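Local coordinates for secondary thiamine-phosphate synthase enzyme (Thermus thermophilus, PDB 2CU5), which is of uncertain function but probably has a secondary thiamine-phosphate synthase activity, as a trimeric member of the UPF0047 (YjbQ) family, at residues V5-P10 / R21-A26; F16-R21 / Q110-E115; Y35-H40 / E123-L128; L45-G50 / V92-L97. All coordinates share one frame; numbering follows the deposited sequence.

The four contacts illustrate how two antiparallel sheets close on one core. Interaction 3 pairs two strands inside the larger sheet, and interaction 1 lies 9 Å from it, centre to centre; V5 O to V126 N, 2.8 Å, probably a hydrogen bond, ties the edge strand of interaction 1 to it. Interaction 2 pairs two strands of the smaller sheet and shares R21 and helix 20-25 with interaction 1. Interaction 4, centred 8 Å from interaction 2, joins the two sheets, and its segments neighbour interactions 2 and 3 through probable backbone bonds such as F112 N to T46 O, 2.9 Å. Between the sheets, L113 CD1 meets V124 CG2 at 3.8 Å.

Interaction 1: V5-P10 / R21-A26; sequences VRLEVP and RKVEAA
L7 CD1 lies 3.8 Å from K22 O, the carbonyl oxygen of a flat peptide group of helix 20-25, while a second flat group, the R21 guanidinium, takes E24 OE1 at its edge and in its plane. That second pairing is a salt bridge within the helix, R21 NE to E24 OE1 at 3.0 Å, and the N-H points almost straight at the oxygen (174°). The motif is a short helix packed against the edge strand of an antiparallel sheet: strand 5-10 and helix 21-25 run at 155° to one another, with their axes 9.8 Å apart at closest approach, and no hydrogen bond spans them.

Apolar contact does the joining. L7 CG sits opposite its own carbonyl carbon (chi1 -57°), which sends the two methyls toward segment 21-26, CD1 to V23 CG2 at 4.1 Å and CD2 to the A26 methyl, CB, at 4.0 Å. A26 CB is thus shared, since V5 CG1 reaches it at 3.9 Å. A serine in place of L7 would probably leave V23 CG2 without its mate from the strand and A26 CB with V5 alone. Beyond the contact, L7 also packs on V126 of strand 120-128, and V23 on L103 of strand 102-103. At the outer margin the K22 chain runs fully extended past CB alongside the strand, and its NZ comes to 4.3 Å from P10 CD.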
loop_
_atom_site.group_PDB
_atom_site.type_symbol
_atom_site.label_atom_id
_atom_site.label_comp_id
_atom_site.label_asym_id
_atom_site.label_seq_id
_atom_site.Cartn_x
_atom_site.Cartn_y
_atom_site.Cartn_z
ATOM N N VAL A 5 10.138 18.865 -2.498
ATOM C CA VAL A 5 9.140 19.901 -2.727
ATOM C C VAL A 5 7.924 19.667 -1.849
ATOM O O VAL A 5 7.454 18.536 -1.722
ATOM C CB VAL A 5 8.682 19.931 -4.197
ATOM C CG1 VAL A 5 7.625 21.012 -4.390
ATOM C CG2 VAL A 5 9.874 20.180 -5.102
ATOM N N ARG A 6 7.424 20.738 -1.242
ATOM C CA ARG A 6 6.256 20.646 -0.381
ATOM C C ARG A 6 5.029 21.271 -1.031
ATOM O O ARG A 6 4.939 22.492 -1.181
ATOM C CB ARG A 6 6.539 21.322 0.964
ATOM C CG ARG A 6 5.320 21.476 1.862
ATOM C CD ARG A 6 5.694 21.245 3.311
ATOM N NE ARG A 6 6.870 22.012 3.703
ATOM C CZ ARG A 6 7.638 21.725 4.750
ATOM N NH1 ARG A 6 7.365 20.682 5.524
ATOM N NH2 ARG A 6 8.688 22.481 5.019
ATOM N N LEU A 7 4.092 20.423 -1.437
ATOM C CA LEU A 7 2.859 20.889 -2.042
ATOM C C LEU A 7 1.855 20.997 -0.901
ATOM O O LEU A 7 1.922 20.234 0.060
ATOM C CB LEU A 7 2.350 19.880 -3.081
ATOM C CG LEU A 7 3.293 19.519 -4.233
ATOM C CD1 LEU A 7 2.655 18.449 -5.105
ATOM C CD2 LEU A 7 3.604 20.756 -5.049
ATOM N N GLU A 8 0.946 21.958 -0.996
ATOM C CA GLU A 8 -0.077 22.139 0.029
ATOM C C GLU A 8 -1.394 22.040 -0.731
ATOM O O GLU A 8 -1.670 22.832 -1.627
ATOM C CB GLU A 8 0.118 23.493 0.722
ATOM C CG GLU A 8 1.594 23.744 1.043
ATOM C CD GLU A 8 1.832 24.762 2.142
ATOM O OE1 GLU A 8 1.203 25.841 2.114
ATOM O OE2 GLU A 8 2.667 24.481 3.032
ATOM N N VAL A 9 -2.196 21.045 -0.369
ATOM C CA VAL A 9 -3.445 20.765 -1.064
ATOM C C VAL A 9 -4.728 20.945 -0.263
ATOM O O VAL A 9 -4.927 20.283 0.750
ATOM C CB VAL A 9 -3.420 19.306 -1.594
ATOM C CG1 VAL A 9 -4.592 19.056 -2.515
ATOM C CG2 VAL A 9 -2.104 19.039 -2.315
ATOM N N PRO A 10 -5.614 21.853 -0.705
ATOM C CA PRO A 10 -6.868 22.043 0.033
ATOM C C PRO A 10 -7.740 20.801 -0.178
ATOM O O PRO A 10 -7.808 20.268 -1.288
ATOM C CB PRO A 10 -7.473 23.284 -0.622
ATOM C CG PRO A 10 -6.261 24.040 -1.103
ATOM C CD PRO A 10 -5.415 22.936 -1.685
ATOM N N ARG A 21 -1.743 16.975 -11.816
ATOM C CA ARG A 21 -1.123 18.152 -12.410
ATOM C C ARG A 21 -0.254 18.934 -11.437
ATOM O O ARG A 21 0.804 19.439 -11.822
ATOM C CB ARG A 21 -2.193 19.066 -13.021
ATOM C CG ARG A 21 -1.636 20.321 -13.687
ATOM C CD ARG A 21 -0.472 19.995 -14.617
ATOM N NE ARG A 21 -0.813 18.977 -15.609
ATOM C CZ ARG A 21 -1.706 19.141 -16.579
ATOM N NH1 ARG A 21 -2.361 20.288 -16.698
ATOM N NH2 ARG A 21 -1.938 18.157 -17.441
ATOM N N LYS A 22 -0.682 19.044 -10.184
ATOM C CA LYS A 22 0.117 19.769 -9.197
ATOM C C LYS A 22 1.438 19.049 -8.912
ATOM O O LYS A 22 2.460 19.693 -8.652
ATOM C CB LYS A 22 -0.684 19.988 -7.904
ATOM C CG LYS A 22 -1.746 21.079 -8.068
ATOM C CD LYS A 22 -2.473 21.421 -6.780
ATOM C CE LYS A 22 -3.491 22.533 -7.022
ATOM N NZ LYS A 22 -4.224 22.936 -5.789
ATOM N N VAL A 23 1.422 17.719 -8.957
ATOM C CA VAL A 23 2.648 16.955 -8.748
ATOM C C VAL A 23 3.553 17.187 -9.957
ATOM O O VAL A 23 4.742 17.441 -9.809
ATOM C CB VAL A 23 2.382 15.434 -8.644
ATOM C CG1 VAL A 23 3.701 14.662 -8.764
ATOM C CG2 VAL A 23 1.721 15.103 -7.312
ATOM N N GLU A 24 2.980 17.098 -11.154
ATOM C CA GLU A 24 3.748 17.291 -12.383
ATOM C C GLU A 24 4.385 18.676 -12.436
ATOM O O GLU A 24 5.506 18.836 -12.925
ATOM C CB GLU A 24 2.857 17.080 -13.614
ATOM C CG GLU A 24 2.327 15.657 -13.743
ATOM C CD GLU A 24 1.426 15.448 -14.947
ATOM O OE1 GLU A 24 0.591 16.327 -15.234
ATOM O OE2 GLU A 24 1.536 14.388 -15.597
ATOM N N ALA A 25 3.673 19.677 -11.929
ATOM C CA ALA A 25 4.190 21.038 -11.930
ATOM C C ALA A 25 5.419 21.155 -11.037
ATOM O O ALA A 25 6.223 22.073 -11.198
ATOM C CB ALA A 25 3.108 22.015 -11.471
ATOM N N ALA A 26 5.572 20.224 -10.099
ATOM C CA ALA A 26 6.714 20.252 -9.195
ATOM C C ALA A 26 7.905 19.459 -9.729
ATOM O O ALA A 26 8.988 19.489 -9.143
ATOM C CB ALA A 26 6.309 19.712 -7.826
#

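Interaction 2: F16-R21 / Q110-E115; sequences FVNITR and QVFLAE
F16, V17 and N18 pair with A114, L113 and F112 in an antiparallel register whose short strand axes make 142°, and V17 with L113 is the hydrogen-bonded pair: V17 N to L113 O is 3.0 Å and L113 N to V17 O 2.8 Å. This is the edge pairing of a three-stranded antiparallel sheet, in which strand 110-115 is the middle member and strand 43-48 its other neighbour. I19 N continues the pairing to V111 O at 2.9 Å, just where the chain turns into helix 20-25.

On one face the two phenylalanines form a T-shaped pair: the edge of F16 points at the face of F112, the planes stand at 76° and the centroids are 5.9 Å apart. F16 CE1 also rests on A114 CB (3.6 Å), and its ring goes on to helix 53-66 and to L88 of the second subunit. On the opposite face V17 lies beside L113, joined by V9 from the other sheet.

The end of the strand is held by polar side chains. With CG anti to its backbone N (chi1 -169°), N18 makes an Asx turn, OD1 accepting from both T20 N and T20 OG1, while N18 ND2 gives a bond in its own amide plane to a lone pair of Q110 OE1 at 2.7 Å. T20 OG1 in turn accepts from V111 N at 2.8 Å.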
loop_
_atom_site.group_PDB
_atom_site.type_symbol
_atom_site.label_atom_id
_atom_site.label_comp_id
_atom_site.label_asym_id
_atom_site.label_seq_id
_atom_site.Cartn_x
_atom_site.Cartn_y
_atom_site.Cartn_z
ATOM N N PHE A 16 -11.695 12.443 -3.002
ATOM C CA PHE A 16 -10.459 12.185 -3.722
ATOM C C PHE A 16 -10.104 13.448 -4.494
ATOM O O PHE A 16 -10.838 13.864 -5.396
ATOM C CB PHE A 16 -10.651 11.021 -4.693
ATOM C CG PHE A 16 -10.753 9.683 -4.023
ATOM C CD1 PHE A 16 -9.608 8.966 -3.693
ATOM C CD2 PHE A 16 -11.995 9.142 -3.707
ATOM C CE1 PHE A 16 -9.695 7.725 -3.057
ATOM C CE2 PHE A 16 -12.090 7.900 -3.071
ATOM C CZ PHE A 16 -10.936 7.195 -2.748
ATOM N N VAL A 17 -8.992 14.067 -4.118
ATOM C CA VAL A 17 -8.541 15.288 -4.777
ATOM C C VAL A 17 -7.488 14.910 -5.808
ATOM O O VAL A 17 -6.469 14.311 -5.471
ATOM C CB VAL A 17 -7.927 16.274 -3.758
ATOM C CG1 VAL A 17 -7.537 17.571 -4.456
ATOM C CG2 VAL A 17 -8.921 16.550 -2.642
ATOM N N ASN A 18 -7.748 15.260 -7.064
ATOM C CA ASN A 18 -6.834 14.954 -8.160
ATOM C C ASN A 18 -5.624 15.889 -8.090
ATOM O O ASN A 18 -5.742 17.084 -8.348
ATOM C CB ASN A 18 -7.556 15.142 -9.496
ATOM C CG ASN A 18 -6.771 14.582 -10.664
ATOM O OD1 ASN A 18 -5.545 14.675 -10.698
ATOM N ND2 ASN A 18 -7.474 13.998 -11.629
ATOM N N ILE A 19 -4.464 15.346 -7.745
ATOM C CA ILE A 19 -3.252 16.152 -7.625
ATOM C C ILE A 19 -2.224 15.831 -8.704
ATOM O O ILE A 19 -1.054 16.198 -8.592
ATOM C CB ILE A 19 -2.591 15.929 -6.259
ATOM C CG1 ILE A 19 -2.191 14.453 -6.126
ATOM C CG2 ILE A 19 -3.556 16.353 -5.139
ATOM C CD1 ILE A 19 -1.380 14.130 -4.890
ATOM N N THR A 20 -2.664 15.144 -9.748
ATOM C CA THR A 20 -1.778 14.752 -10.836
ATOM C C THR A 20 -1.012 15.941 -11.414
ATOM O O THR A 20 0.217 15.920 -11.487
ATOM C CB THR A 20 -2.573 14.080 -11.979
ATOM O OG1 THR A 20 -3.427 13.064 -11.438
ATOM C CG2 THR A 20 -1.626 13.440 -12.987
ATOM N N ARG A 21 -1.743 16.975 -11.816
ATOM C CA ARG A 21 -1.123 18.152 -12.410
ATOM C C ARG A 21 -0.254 18.934 -11.437
ATOM O O ARG A 21 0.804 19.439 -11.822
ATOM C CB ARG A 21 -2.193 19.066 -13.021
ATOM C CG ARG A 21 -1.636 20.321 -13.687
ATOM C CD ARG A 21 -0.472 19.995 -14.617
ATOM N NE ARG A 21 -0.813 18.977 -15.609
ATOM C CZ ARG A 21 -1.706 19.141 -16.579
ATOM N NH1 ARG A 21 -2.361 20.288 -16.698
ATOM N NH2 ARG A 21 -1.938 18.157 -17.441
ATOM N N GLN A 110 -5.210 8.419 -12.433
ATOM C CA GLN A 110 -4.942 9.772 -11.964
ATOM C C GLN A 110 -4.431 9.631 -10.529
ATOM O O GLN A 110 -4.767 8.664 -9.838
ATOM C CB GLN A 110 -6.219 10.623 -11.987
ATOM C CG GLN A 110 -6.692 11.004 -13.381
ATOM C CD GLN A 110 -5.814 12.060 -14.034
ATOM O OE1 GLN A 110 -5.952 13.250 -13.761
ATOM N NE2 GLN A 110 -4.894 11.624 -14.890
ATOM N N VAL A 111 -3.607 10.576 -10.085
ATOM C CA VAL A 111 -3.075 10.532 -8.728
ATOM C C VAL A 111 -4.001 11.312 -7.806
ATOM O O VAL A 111 -4.299 12.481 -8.059
ATOM C CB VAL A 111 -1.653 11.136 -8.665
ATOM C CG1 VAL A 111 -1.104 11.037 -7.253
ATOM C CG2 VAL A 111 -0.751 10.406 -9.638
ATOM N N PHE A 112 -4.460 10.660 -6.740
ATOM C CA PHE A 112 -5.383 11.285 -5.800
ATOM C C PHE A 112 -4.907 11.386 -4.365
ATOM O O PHE A 112 -4.234 10.494 -3.848
ATOM C CB PHE A 112 -6.709 10.518 -5.760
ATOM C CG PHE A 112 -7.521 10.620 -7.009
ATOM C CD1 PHE A 112 -8.264 11.765 -7.283
ATOM C CD2 PHE A 112 -7.562 9.560 -7.906
ATOM C CE1 PHE A 112 -9.044 11.852 -8.440
ATOM C CE2 PHE A 112 -8.330 9.635 -9.058
ATOM C CZ PHE A 112 -9.076 10.784 -9.328
ATOM N N LEU A 113 -5.266 12.495 -3.730
ATOM C CA LEU A 113 -4.985 12.666 -2.318
ATOM C C LEU A 113 -6.343 12.264 -1.741
ATOM O O LEU A 113 -7.337 12.954 -1.941
ATOM C CB LEU A 113 -4.681 14.124 -1.970
ATOM C CG LEU A 113 -4.160 14.331 -0.539
ATOM C CD1 LEU A 113 -3.794 15.792 -0.343
ATOM C CD2 LEU A 113 -5.210 13.904 0.484
ATOM N N ALA A 114 -6.390 11.134 -1.051
ATOM C CA ALA A 114 -7.638 10.649 -0.477
ATOM C C ALA A 114 -7.870 11.236 0.909
ATOM O O ALA A 114 -7.284 10.779 1.881
ATOM C CB ALA A 114 -7.609 9.118 -0.409
ATOM N N GLU A 115 -8.736 12.243 0.991
ATOM C CA GLU A 115 -9.045 12.890 2.265
ATOM C C GLU A 115 -10.193 12.192 2.989
ATOM O O GLU A 115 -11.281 12.055 2.437
ATOM C CB GLU A 115 -9.427 14.355 2.043
ATOM C CG GLU A 115 -9.798 15.070 3.332
ATOM C CD GLU A 115 -8.644 15.119 4.317
ATOM O OE1 GLU A 115 -7.860 16.092 4.268
ATOM O OE2 GLU A 115 -8.510 14.179 5.135
#

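Interaction 3: Y35-H40 / E123-L128; sequences YLFVPH and EVWVRL
P39 and F37 both pack on the W125 indole. P39 CB lies over one face of the W125 six-membered ring, a CH-pi contact 3.9 Å from the centroid and 26° off its normal. F37, its CG anti to the backbone N (chi1 -179°), comes alongside the same indole with oblique planes, and its CD2 nears W125 CE3 at 3.4 Å. On the other side of the sheet L36 CD2 meets V126 CG2 at 3.7 Å, the two side chains lying abreast.

These side chains are positioned by antiparallel pairing. Y35 with R127 and F37 with W125 are hydrogen-bonded pairs; W125 N reaches F37 O at 2.8 Å, and Y35 N reaches R127 O at 2.7 Å. Past the strand, P39 centres an inverse gamma turn, closed by a weak H40 N to V38 O bond, and E123 N donates to H40 NE2 at 2.9 Å near the imidazole plane, almost straight (173°).

Further out, Y35 OH is hydrogen-bonded to L95 O of the third subunit, and V38 O to Q109 NE2 of the same subunit. Strand 120-128 lies between strands 5-11 and 32-37 of the five-stranded sheet, and strand 93-99 flanks the far side of 32-37.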
loop_
_atom_site.group_PDB
_atom_site.type_symbol
_atom_site.label_atom_id
_atom_site.label_comp_id
_atom_site.label_asym_id
_atom_site.label_seq_id
_atom_site.Cartn_x
_atom_site.Cartn_y
_atom_site.Cartn_z
ATOM N N TYR A 35 8.841 10.177 -5.989
ATOM C CA TYR A 35 8.337 9.714 -4.699
ATOM C C TYR A 35 7.337 10.728 -4.143
ATOM O O TYR A 35 7.582 11.936 -4.188
ATOM C CB TYR A 35 9.505 9.538 -3.720
ATOM C CG TYR A 35 9.101 9.251 -2.292
ATOM C CD1 TYR A 35 8.572 8.014 -1.925
ATOM C CD2 TYR A 35 9.244 10.224 -1.303
ATOM C CE1 TYR A 35 8.192 7.754 -0.599
ATOM C CE2 TYR A 35 8.872 9.974 0.020
ATOM C CZ TYR A 35 8.348 8.739 0.364
ATOM O OH TYR A 35 7.991 8.500 1.673
ATOM N N LEU A 36 6.206 10.230 -3.637
ATOM C CA LEU A 36 5.166 11.074 -3.053
ATOM C C LEU A 36 4.844 10.566 -1.654
ATOM O O LEU A 36 4.769 9.354 -1.431
ATOM C CB LEU A 36 3.893 11.041 -3.897
ATOM C CG LEU A 36 3.963 11.513 -5.350
ATOM C CD1 LEU A 36 2.577 11.405 -5.951
ATOM C CD2 LEU A 36 4.466 12.958 -5.420
ATOM N N PHE A 37 4.632 11.490 -0.723
ATOM C CA PHE A 37 4.341 11.121 0.660
ATOM C C PHE A 37 3.445 12.143 1.358
ATOM O O PHE A 37 3.591 13.348 1.154
ATOM C CB PHE A 37 5.674 10.999 1.422
ATOM C CG PHE A 37 5.540 10.597 2.873
ATOM C CD1 PHE A 37 5.210 9.289 3.225
ATOM C CD2 PHE A 37 5.786 11.520 3.887
ATOM C CE1 PHE A 37 5.133 8.906 4.565
ATOM C CE2 PHE A 37 5.712 11.151 5.231
ATOM C CZ PHE A 37 5.385 9.838 5.574
ATOM N N VAL A 38 2.495 11.666 2.158
ATOM C CA VAL A 38 1.667 12.581 2.937
ATOM C C VAL A 38 2.082 12.349 4.388
ATOM O O VAL A 38 2.006 11.231 4.901
ATOM C CB VAL A 38 0.127 12.334 2.786
ATOM C CG1 VAL A 38 -0.365 12.909 1.472
ATOM C CG2 VAL A 38 -0.191 10.850 2.880
ATOM N N PRO A 39 2.572 13.399 5.061
ATOM C CA PRO A 39 2.999 13.273 6.455
ATOM C C PRO A 39 1.786 13.389 7.368
ATOM O O PRO A 39 1.792 14.156 8.327
ATOM C CB PRO A 39 3.955 14.443 6.613
ATOM C CG PRO A 39 3.266 15.506 5.788
ATOM C CD PRO A 39 2.858 14.750 4.541
ATOM N N HIS A 40 0.754 12.614 7.059
ATOM C CA HIS A 40 -0.497 12.645 7.810
ATOM C C HIS A 40 -0.987 11.235 8.123
ATOM O O HIS A 40 -0.558 10.267 7.496
ATOM C CB HIS A 40 -1.552 13.384 6.988
ATOM C CG HIS A 40 -1.130 14.757 6.566
ATOM N ND1 HIS A 40 -0.908 15.777 7.467
ATOM C CD2 HIS A 40 -0.878 15.276 5.342
ATOM C CE1 HIS A 40 -0.538 16.866 6.815
ATOM N NE2 HIS A 40 -0.513 16.587 5.523
ATOM N N GLU A 123 -0.377 18.427 3.288
ATOM C CA GLU A 123 0.945 18.542 2.691
ATOM C C GLU A 123 1.208 17.262 1.908
ATOM O O GLU A 123 0.796 16.177 2.315
ATOM C CB GLU A 123 2.026 18.673 3.766
ATOM C CG GLU A 123 2.220 20.068 4.328
ATOM C CD GLU A 123 3.400 20.136 5.283
ATOM O OE1 GLU A 123 4.441 19.507 4.990
ATOM O OE2 GLU A 123 3.296 20.822 6.324
ATOM N N VAL A 124 1.878 17.404 0.775
ATOM C CA VAL A 124 2.262 16.271 -0.041
ATOM C C VAL A 124 3.709 16.554 -0.422
ATOM O O VAL A 124 4.002 17.578 -1.040
ATOM C CB VAL A 124 1.412 16.153 -1.319
ATOM C CG1 VAL A 124 1.954 15.030 -2.189
ATOM C CG2 VAL A 124 -0.049 15.879 -0.958
ATOM N N TRP A 125 4.612 15.668 -0.026
ATOM C CA TRP A 125 6.025 15.846 -0.339
ATOM C C TRP A 125 6.373 15.150 -1.644
ATOM O O TRP A 125 5.903 14.045 -1.914
ATOM C CB TRP A 125 6.894 15.302 0.790
ATOM C CG TRP A 125 6.641 15.965 2.111
ATOM C CD1 TRP A 125 6.001 17.155 2.327
ATOM C CD2 TRP A 125 7.054 15.491 3.398
ATOM N NE1 TRP A 125 5.993 17.450 3.671
ATOM C CE2 TRP A 125 6.634 16.447 4.351
ATOM C CE3 TRP A 125 7.741 14.350 3.840
ATOM C CZ2 TRP A 125 6.877 16.299 5.722
ATOM C CZ3 TRP A 125 7.983 14.202 5.203
ATOM C CH2 TRP A 125 7.551 15.174 6.127
ATOM N N VAL A 126 7.201 15.803 -2.454
ATOM C CA VAL A 126 7.594 15.254 -3.740
ATOM C C VAL A 126 9.112 15.171 -3.817
ATOM O O VAL A 126 9.806 16.165 -3.617
ATOM C CB VAL A 126 7.085 16.136 -4.897
ATOM C CG1 VAL A 126 7.388 15.470 -6.228
ATOM C CG2 VAL A 126 5.590 16.395 -4.744
ATOM N N ARG A 127 9.610 13.976 -4.103
ATOM C CA ARG A 127 11.039 13.734 -4.214
ATOM C C ARG A 127 11.354 13.056 -5.536
ATOM O O ARG A 127 10.754 12.037 -5.878
ATOM C CB ARG A 127 11.504 12.845 -3.063
ATOM C CG ARG A 127 12.897 12.265 -3.235
ATOM C CD ARG A 127 13.975 13.326 -3.153
ATOM N NE ARG A 127 15.140 12.798 -2.455
ATOM C CZ ARG A 127 15.943 11.855 -2.935
ATOM N NH1 ARG A 127 15.723 11.332 -4.133
ATOM N NH2 ARG A 127 16.954 11.417 -2.200
ATOM N N LEU A 128 12.294 13.626 -6.281
ATOM C CA LEU A 128 12.693 13.055 -7.561
ATOM C C LEU A 128 13.876 12.122 -7.321
ATOM O O LEU A 128 14.821 12.483 -6.623
ATOM C CB LEU A 128 13.115 14.163 -8.532
ATOM C CG LEU A 128 12.214 15.402 -8.616
ATOM C CD1 LEU A 128 12.830 16.432 -9.554
ATOM C CD2 LEU A 128 10.832 15.004 -9.098
#

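Interaction 4: L45-G50 / V92-L97; sequences LTVQEG and VHLLLL
L94 reaches toward L45 and V47 from strand 93-99, its CB directed at strand 43-48. Next along, CG comes within 3.8 Å of L45 CB. The chain then forks: CD1 meets V47 CG2 at 4.0 Å and also lies against L45 CB, while CD2 approaches the same V47 methyl at 4.2 Å. A first torsion of -70°, with CG beside the backbone N, lays the branched end over L45 CB and against V47 CG2. Were L94 an alanine, L45 CB would probably face a gap and V47 CG2 would keep L96 CD2 as its remaining apolar contact across these strands.

The two strands belong to different sheets, 43-48 to the three-stranded one and 93-99 to the five-stranded one. Their N-to-C directions differ by 47°, the segment axes coming within 6.5 Å: side chains of two sheets meet in a shared core, the backbones drawing close at the L45-V92 end. V111 of the smaller sheet also touches L94 and L96.

V47 CG2 continues to L96 CD2 at 3.9 Å, the two side chains running counter to each other. Nearer the other end, L45 CD1 sits 3.6 Å from V92 O. No direct hydrogen bond joins the segments; a water stands 2.8 Å from L45 O and 2.7 Å from H93 O, within hydrogen-bonding distance of both carbonyls.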
loop_
_atom_site.group_PDB
_atom_site.type_symbol
_atom_site.label_atom_id
_atom_site.label_comp_id
_atom_site.label_asym_id
_atom_site.label_seq_id
_atom_site.Cartn_x
_atom_site.Cartn_y
_atom_site.Cartn_z
ATOM N N LEU A 45 -2.841 8.406 -0.149
ATOM C CA LEU A 45 -2.489 8.640 -1.546
ATOM C C LEU A 45 -2.822 7.376 -2.315
ATOM O O LEU A 45 -2.517 6.273 -1.867
ATOM C CB LEU A 45 -0.995 8.936 -1.695
ATOM C CG LEU A 45 -0.497 10.278 -1.167
ATOM C CD1 LEU A 45 1.024 10.307 -1.211
ATOM C CD2 LEU A 45 -1.101 11.409 -1.998
ATOM N N THR A 46 -3.441 7.534 -3.477
ATOM C CA THR A 46 -3.806 6.382 -4.279
ATOM C C THR A 46 -3.828 6.753 -5.749
ATOM O O THR A 46 -3.912 7.934 -6.110
ATOM C CB THR A 46 -5.215 5.850 -3.881
ATOM O OG1 THR A 46 -5.495 4.637 -4.590
ATOM C CG2 THR A 46 -6.287 6.870 -4.221
ATOM N N VAL A 47 -3.719 5.737 -6.593
ATOM C CA VAL A 47 -3.795 5.930 -8.031
ATOM C C VAL A 47 -5.087 5.230 -8.439
ATOM O O VAL A 47 -5.224 4.021 -8.259
ATOM C CB VAL A 47 -2.614 5.271 -8.775
ATOM C CG1 VAL A 47 -2.837 5.386 -10.273
ATOM C CG2 VAL A 47 -1.293 5.945 -8.384
ATOM N N GLN A 48 -6.037 5.988 -8.969
ATOM C CA GLN A 48 -7.313 5.417 -9.371
ATOM C C GLN A 48 -7.931 6.134 -10.561
ATOM O O GLN A 48 -7.304 6.998 -11.171
ATOM C CB GLN A 48 -8.284 5.419 -8.186
ATOM C CG GLN A 48 -8.387 4.068 -7.489
ATOM C CD GLN A 48 -8.874 2.989 -8.433
ATOM O OE1 GLN A 48 -9.818 3.201 -9.194
ATOM N NE2 GLN A 48 -8.242 1.824 -8.386
ATOM N N GLU A 49 -9.165 5.773 -10.893
ATOM C CA GLU A 49 -9.838 6.374 -12.035
ATOM C C GLU A 49 -10.630 7.632 -11.701
ATOM O O GLU A 49 -11.409 7.657 -10.745
ATOM C CB GLU A 49 -10.777 5.358 -12.689
ATOM C CG GLU A 49 -11.263 5.807 -14.054
ATOM C CD GLU A 49 -12.400 4.972 -14.591
ATOM O OE1 GLU A 49 -12.361 3.730 -14.453
ATOM O OE2 GLU A 49 -13.330 5.565 -15.167
ATOM N N GLY A 50 -10.431 8.672 -12.504
ATOM C CA GLY A 50 -11.151 9.913 -12.302
ATOM C C GLY A 50 -12.104 10.205 -13.449
ATOM O O GLY A 50 -13.065 10.960 -13.285
ATOM N N VAL A 92 0.100 5.780 2.483
ATOM C CA VAL A 92 0.493 7.185 2.523
ATOM C C VAL A 92 1.666 7.567 1.621
ATOM O O VAL A 92 2.244 8.644 1.776
ATOM C CB VAL A 92 0.828 7.624 3.967
ATOM C CG1 VAL A 92 -0.407 7.479 4.843
ATOM C CG2 VAL A 92 1.981 6.799 4.517
ATOM N N HIS A 93 2.032 6.692 0.692
ATOM C CA HIS A 93 3.116 7.019 -0.223
ATOM C C HIS A 93 2.912 6.354 -1.574
ATOM O O HIS A 93 2.190 5.358 -1.695
ATOM C CB HIS A 93 4.482 6.627 0.362
ATOM C CG HIS A 93 4.904 5.222 0.058
ATOM N ND1 HIS A 93 4.453 4.133 0.772
ATOM C CD2 HIS A 93 5.747 4.731 -0.884
ATOM C CE1 HIS A 93 4.999 3.033 0.284
ATOM N NE2 HIS A 93 5.788 3.368 -0.721
ATOM N N LEU A 94 3.541 6.930 -2.592
ATOM C CA LEU A 94 3.454 6.415 -3.947
ATOM C C LEU A 94 4.818 6.573 -4.584
ATOM O O LEU A 94 5.614 7.396 -4.152
ATOM C CB LEU A 94 2.437 7.208 -4.768
ATOM C CG LEU A 94 0.953 7.056 -4.429
ATOM C CD1 LEU A 94 0.134 8.008 -5.279
ATOM C CD2 LEU A 94 0.540 5.607 -4.666
ATOM N N LEU A 95 5.075 5.772 -5.608
ATOM C CA LEU A 95 6.327 5.835 -6.348
ATOM C C LEU A 95 5.860 5.701 -7.787
ATOM O O LEU A 95 5.285 4.680 -8.164
ATOM C CB LEU A 95 7.244 4.682 -5.956
ATOM C CG LEU A 95 8.638 4.716 -6.590
ATOM C CD1 LEU A 95 9.340 6.014 -6.211
ATOM C CD2 LEU A 95 9.439 3.504 -6.131
ATOM N N LEU A 96 6.089 6.743 -8.581
ATOM C CA LEU A 96 5.627 6.754 -9.963
ATOM C C LEU A 96 6.697 7.169 -10.965
ATOM O O LEU A 96 7.660 7.852 -10.618
ATOM C CB LEU A 96 4.437 7.709 -10.083
ATOM C CG LEU A 96 3.258 7.438 -9.138
ATOM C CD1 LEU A 96 2.428 8.698 -8.952
ATOM C CD2 LEU A 96 2.413 6.300 -9.702
ATOM N N LEU A 97 6.500 6.754 -12.211
ATOM C CA LEU A 97 7.411 7.072 -13.309
ATOM C C LEU A 97 7.021 8.404 -13.935
ATOM O O LEU A 97 5.836 8.707 -14.081
ATOM C CB LEU A 97 7.325 6.000 -14.394
ATOM C CG LEU A 97 7.748 4.579 -14.045
ATOM C CD1 LEU A 97 7.259 3.613 -15.123
ATOM C CD2 LEU A 97 9.251 4.529 -13.911
HETATM O O HOH W 1 -0.360 4.578 -1.119
#